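Local coordinates for porin (Rhodobacter blasticus, PDB 3PRN), which forms trimeric outer-membrane channels that let small hydrophilic solutes, up to about 0.6 kDa, diffuse passively, at residues A[85-97]-A[166-180]. The protein carries 1 engineered substitution. Numbering follows the deposited sequence.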
loop_
_atom_site.group_PDB
_atom_site.type_symbol
_atom_site.label_atom_id
_atom_site.label_comp_id
_atom_site.label_asym_id
_atom_site.label_seq_id
_atom_site.Cartn_x
_atom_site.Cartn_y
_atom_site.Cartn_z
ATOM N N VAL A 85 -15.884 -5.675 -9.291
ATOM C CA VAL A 85 -17.209 -5.381 -8.858
ATOM C C VAL A 85 -17.790 -6.321 -7.797
ATOM O O VAL A 85 -17.284 -7.441 -7.649
ATOM C CB VAL A 85 -18.196 -5.354 -10.072
ATOM C CG1 VAL A 85 -17.672 -4.371 -11.172
ATOM C CG2 VAL A 85 -18.368 -6.723 -10.769
ATOM N N ASP A 86 -18.779 -5.804 -7.102
ATOM C CA ASP A 86 -19.670 -6.582 -6.270
ATOM C C ASP A 86 -20.675 -7.272 -7.204
ATOM O O ASP A 86 -21.254 -6.639 -8.097
ATOM C CB ASP A 86 -20.460 -5.697 -5.265
ATOM C CG ASP A 86 -19.504 -5.255 -4.167
ATOM O OD1 ASP A 86 -19.019 -6.138 -3.360
ATOM O OD2 ASP A 86 -19.158 -4.022 -4.077
ATOM N N THR A 87 -20.867 -8.560 -6.995
ATOM C CA THR A 87 -21.761 -9.361 -7.851
ATOM C C THR A 87 -23.143 -9.556 -7.220
ATOM O O THR A 87 -23.385 -9.390 -6.021
ATOM C CB THR A 87 -21.164 -10.746 -8.090
ATOM O OG1 THR A 87 -20.972 -11.407 -6.849
ATOM C CG2 THR A 87 -19.812 -10.697 -8.805
ATOM N N ALA A 88 -24.094 -9.866 -8.110
ATOM C CA ALA A 88 -25.473 -9.994 -7.627
ATOM C C ALA A 88 -25.690 -11.048 -6.565
ATOM O O ALA A 88 -26.289 -10.775 -5.502
ATOM C CB ALA A 88 -26.383 -10.209 -8.840
ATOM N N PHE A 89 -25.127 -12.242 -6.731
ATOM C CA PHE A 89 -25.381 -13.310 -5.752
ATOM C C PHE A 89 -24.749 -12.975 -4.400
ATOM O O PHE A 89 -25.221 -13.425 -3.346
ATOM C CB PHE A 89 -24.798 -14.617 -6.313
ATOM C CG PHE A 89 -25.345 -15.880 -5.691
ATOM C CD1 PHE A 89 -26.597 -16.372 -6.121
ATOM C CD2 PHE A 89 -24.650 -16.568 -4.723
ATOM C CE1 PHE A 89 -27.114 -17.556 -5.558
ATOM C CE2 PHE A 89 -25.160 -17.737 -4.130
ATOM C CZ PHE A 89 -26.399 -18.215 -4.568
ATOM N N ASP A 90 -23.677 -12.177 -4.435
ATOM C CA ASP A 90 -22.990 -11.814 -3.201
ATOM C C ASP A 90 -23.614 -10.573 -2.594
ATOM O O ASP A 90 -23.388 -10.366 -1.403
ATOM C CB ASP A 90 -21.490 -11.606 -3.486
ATOM C CG ASP A 90 -20.613 -11.471 -2.222
ATOM O OD1 ASP A 90 -20.574 -12.365 -1.390
ATOM O OD2 ASP A 90 -19.924 -10.436 -2.065
ATOM N N SER A 91 -24.361 -9.760 -3.352
ATOM C CA SER A 91 -24.861 -8.531 -2.735
ATOM C C SER A 91 -26.303 -8.539 -2.253
ATOM O O SER A 91 -26.644 -7.656 -1.477
ATOM C CB SER A 91 -24.759 -7.406 -3.809
ATOM O OG SER A 91 -23.382 -7.288 -4.184
ATOM N N VAL A 92 -27.152 -9.472 -2.668
ATOM C CA VAL A 92 -28.527 -9.505 -2.244
ATOM C C VAL A 92 -28.631 -9.600 -0.719
ATOM O O VAL A 92 -27.733 -10.120 -0.046
ATOM C CB VAL A 92 -29.346 -10.781 -2.587
ATOM C CG1 VAL A 92 -30.308 -10.576 -3.759
ATOM C CG2 VAL A 92 -28.466 -11.972 -2.972
ATOM N N ALA A 93 -29.750 -9.128 -0.202
ATOM C CA ALA A 93 -30.030 -9.204 1.238
ATOM C C ALA A 93 -30.384 -10.682 1.614
ATOM O O ALA A 93 -30.658 -11.511 0.746
ATOM C CB ALA A 93 -31.213 -8.299 1.594
ATOM N N LEU A 94 -30.290 -10.931 2.921
ATOM C CA LEU A 94 -30.694 -12.128 3.588
ATOM C C LEU A 94 -29.757 -13.316 3.453
ATOM O O LEU A 94 -29.685 -14.126 4.405
ATOM C CB LEU A 94 -32.123 -12.554 3.134
ATOM C CG LEU A 94 -33.244 -11.495 3.322
ATOM C CD1 LEU A 94 -34.584 -12.083 2.846
ATOM C CD2 LEU A 94 -33.320 -11.024 4.772
ATOM N N THR A 95 -29.067 -13.441 2.350
ATOM C CA THR A 95 -28.299 -14.665 2.045
ATOM C C THR A 95 -27.208 -14.931 3.056
ATOM O O THR A 95 -26.801 -16.101 3.231
ATOM C CB THR A 95 -27.861 -14.605 0.582
ATOM O OG1 THR A 95 -27.364 -15.867 0.093
ATOM C CG2 THR A 95 -26.678 -13.610 0.419
ATOM N N TYR A 96 -26.652 -13.936 3.774
ATOM C CA TYR A 96 -25.619 -14.213 4.761
ATOM C C TYR A 96 -26.092 -13.992 6.178
ATOM O O TYR A 96 -25.275 -14.025 7.127
ATOM C CB TYR A 96 -24.392 -13.259 4.516
ATOM C CG TYR A 96 -23.702 -13.557 3.184
ATOM C CD1 TYR A 96 -23.197 -14.829 2.944
ATOM C CD2 TYR A 96 -23.545 -12.569 2.221
ATOM C CE1 TYR A 96 -22.535 -15.154 1.766
ATOM C CE2 TYR A 96 -22.956 -12.874 1.000
ATOM C CZ TYR A 96 -22.415 -14.153 0.809
ATOM O OH TYR A 96 -21.830 -14.433 -0.369
ATOM N N ASP A 97 -27.381 -13.797 6.419
ATOM C CA ASP A 97 -27.875 -13.468 7.767
ATOM C C ASP A 97 -27.868 -14.545 8.776
ATOM O O ASP A 97 -28.130 -14.229 9.960
ATOM C CB ASP A 97 -29.282 -12.852 7.696
ATOM C CG ASP A 97 -29.281 -11.464 7.116
ATOM O OD1 ASP A 97 -28.243 -10.883 6.784
ATOM O OD2 ASP A 97 -30.343 -10.860 6.948
ATOM N N ILE A 166 -28.259 -12.155 -11.585
ATOM C CA ILE A 166 -29.322 -11.161 -11.318
ATOM C C ILE A 166 -29.926 -11.406 -9.966
ATOM O O ILE A 166 -30.057 -12.565 -9.497
ATOM C CB ILE A 166 -30.380 -11.178 -12.442
ATOM C CG1 ILE A 166 -31.510 -10.198 -12.094
ATOM C CG2 ILE A 166 -30.974 -12.548 -12.628
ATOM C CD1 ILE A 166 -32.220 -9.769 -13.374
ATOM N N ALA A 167 -30.361 -10.369 -9.282
ATOM C CA ALA A 167 -30.946 -10.486 -7.972
ATOM C C ALA A 167 -31.843 -9.306 -7.617
ATOM O O ALA A 167 -31.717 -8.203 -8.109
ATOM C CB ALA A 167 -29.851 -10.640 -6.877
ATOM N N ALA A 168 -32.730 -9.567 -6.662
ATOM C CA ALA A 168 -33.595 -8.546 -6.106
ATOM C C ALA A 168 -33.980 -8.866 -4.684
ATOM O O ALA A 168 -33.969 -10.016 -4.205
ATOM C CB ALA A 168 -34.848 -8.376 -7.001
ATOM N N ASP A 169 -34.193 -7.827 -3.895
ATOM C CA ASP A 169 -34.711 -7.963 -2.564
ATOM C C ASP A 169 -35.733 -6.827 -2.315
ATOM O O ASP A 169 -35.830 -5.790 -2.995
ATOM C CB ASP A 169 -33.706 -8.063 -1.448
ATOM C CG ASP A 169 -32.681 -6.939 -1.436
ATOM O OD1 ASP A 169 -33.088 -5.776 -1.225
ATOM O OD2 ASP A 169 -31.483 -7.210 -1.659
ATOM N N TRP A 170 -36.532 -7.098 -1.290
ATOM C CA TRP A 170 -37.662 -6.230 -0.983
ATOM C C TRP A 170 -37.966 -6.391 0.490
ATOM O O TRP A 170 -37.939 -7.479 1.059
ATOM C CB TRP A 170 -38.890 -6.632 -1.853
ATOM C CG TRP A 170 -40.081 -5.831 -1.356
ATOM C CD1 TRP A 170 -40.415 -4.554 -1.730
ATOM C CD2 TRP A 170 -41.018 -6.231 -0.357
ATOM N NE1 TRP A 170 -41.498 -4.142 -0.999
ATOM C CE2 TRP A 170 -41.889 -5.149 -0.152
ATOM C CE3 TRP A 170 -41.193 -7.395 0.399
ATOM C CZ2 TRP A 170 -42.941 -5.193 0.767
ATOM C CZ3 TRP A 170 -42.233 -7.450 1.313
ATOM C CH2 TRP A 170 -43.098 -6.351 1.482
ATOM N N SER A 171 -38.262 -5.238 1.081
ATOM C CA SER A 171 -38.546 -5.295 2.511
ATOM C C SER A 171 -39.544 -4.231 2.931
ATOM O O SER A 171 -39.695 -3.187 2.261
ATOM C CB SER A 171 -37.166 -5.137 3.174
ATOM O OG SER A 171 -37.320 -5.213 4.562
ATOM N N ASN A 172 -40.264 -4.489 4.019
ATOM C CA ASN A 172 -41.030 -3.443 4.695
ATOM C C ASN A 172 -40.578 -3.461 6.149
ATOM O O ASN A 172 -39.430 -3.826 6.476
ATOM C CB ASN A 172 -42.515 -3.573 4.469
ATOM C CG ASN A 172 -43.076 -4.846 5.070
ATOM O OD1 ASN A 172 -42.504 -5.387 6.020
ATOM N ND2 ASN A 172 -44.181 -5.319 4.522
ATOM N N ASP A 173 -41.429 -3.118 7.108
ATOM C CA ASP A 173 -40.939 -3.160 8.504
ATOM C C ASP A 173 -40.842 -4.560 9.102
ATOM O O ASP A 173 -40.032 -4.840 10.020
ATOM C CB ASP A 173 -41.865 -2.247 9.344
ATOM C CG ASP A 173 -41.848 -0.784 8.906
ATOM O OD1 ASP A 173 -42.556 -0.410 7.921
ATOM O OD2 ASP A 173 -41.132 0.053 9.540
ATOM N N MET A 174 -41.666 -5.506 8.646
ATOM C CA MET A 174 -41.777 -6.834 9.165
ATOM C C MET A 174 -41.342 -8.022 8.325
ATOM O O MET A 174 -40.895 -9.032 8.907
ATOM C CB MET A 174 -43.307 -7.044 9.479
ATOM C CG MET A 174 -43.717 -6.326 10.765
ATOM S SD MET A 174 -45.391 -5.650 10.652
ATOM C CE MET A 174 -45.062 -3.877 10.773
ATOM N N ILE A 175 -41.544 -8.013 7.022
ATOM C CA ILE A 175 -41.191 -9.095 6.128
ATOM C C ILE A 175 -40.095 -8.669 5.154
ATOM O O ILE A 175 -40.109 -7.533 4.700
ATOM C CB ILE A 175 -42.420 -9.514 5.303
ATOM C CG1 ILE A 175 -43.462 -10.130 6.264
ATOM C CG2 ILE A 175 -42.103 -10.465 4.184
ATOM C CD1 ILE A 175 -44.888 -9.814 5.765
ATOM N N SER A 176 -39.224 -9.597 4.757
ATOM C CA SER A 176 -38.256 -9.365 3.707
ATOM C C SER A 176 -38.186 -10.626 2.832
ATOM O O SER A 176 -38.255 -11.729 3.336
ATOM C CB SER A 176 -36.831 -9.056 4.164
ATOM O OG SER A 176 -36.768 -8.234 5.294
ATOM N N LEU A 177 -38.076 -10.360 1.547
ATOM C CA LEU A 177 -37.954 -11.385 0.546
ATOM C C LEU A 177 -36.729 -11.076 -0.347
ATOM O O LEU A 177 -36.456 -9.929 -0.592
ATOM C CB LEU A 177 -39.161 -11.412 -0.374
ATOM C CG LEU A 177 -40.510 -11.657 0.339
ATOM C CD1 LEU A 177 -41.605 -11.312 -0.673
ATOM C CD2 LEU A 177 -40.636 -13.093 0.799
ATOM N N ALA A 178 -36.090 -12.133 -0.847
ATOM C CA ALA A 178 -34.906 -11.926 -1.681
ATOM C C ALA A 178 -34.756 -13.141 -2.590
ATOM O O ALA A 178 -35.124 -14.246 -2.206
ATOM C CB ALA A 178 -33.668 -11.760 -0.796
ATOM N N ALA A 179 -34.225 -12.924 -3.766
ATOM C CA ALA A 179 -34.015 -14.040 -4.695
ATOM C C ALA A 179 -32.824 -13.659 -5.580
ATOM O O ALA A 179 -32.585 -12.451 -5.829
ATOM C CB ALA A 179 -35.291 -14.212 -5.513
ATOM N N ALA A 180 -32.140 -14.658 -6.063
ATOM C CA ALA A 180 -30.981 -14.438 -6.914
ATOM C C ALA A 180 -30.796 -15.653 -7.812
ATOM O O ALA A 180 -31.061 -16.773 -7.375
ATOM C CB ALA A 180 -29.737 -14.238 -6.063
#
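Phe89 and Val92 both meet the methyl of Ala180, and Ala88 that of Ala167, where the loop that follows strand 78-83 folds inside the 16-stranded porin barrel and lies against its inner wall. That wall is the antiparallel hairpin of strands 163-171 and 175-183, and here it turns small residues inward, which brings the short helix 88-91 close to the sheet. Ala88 CB sits 4.0 Å from Ala167 CB. CG2 of Val92 and CD1 of Phe89 both reach Ala180 CB, at 4.0 and 3.8 Å; Phe89 gets there with its CG anti to the backbone N (chi1 -161°), and Phe114 meets its ring edge-to-face. Farther along, where the loop has left the helix, the contact is more open to its surroundings, Ala93 and Leu94 being partly exposed: Leu94 lays CD1 over Ala178 CB (3.8 Å) and the Ser176 carbonyl. Between the two regions stands buried Asp169. Ala93 N donates a hydrogen bond to Asp169 OD2 (3.0 Å), which also bonds Tyr145 OH, while OD1 takes Asn143 ND2. With an alanine in place of Asp169, the Ala93 amide is likely to lose its acceptor, and Asn143 and Tyr145 their shared carboxylate. The Ala93 N-H comes to OD2 from above the carboxylate plane, 41° out of it.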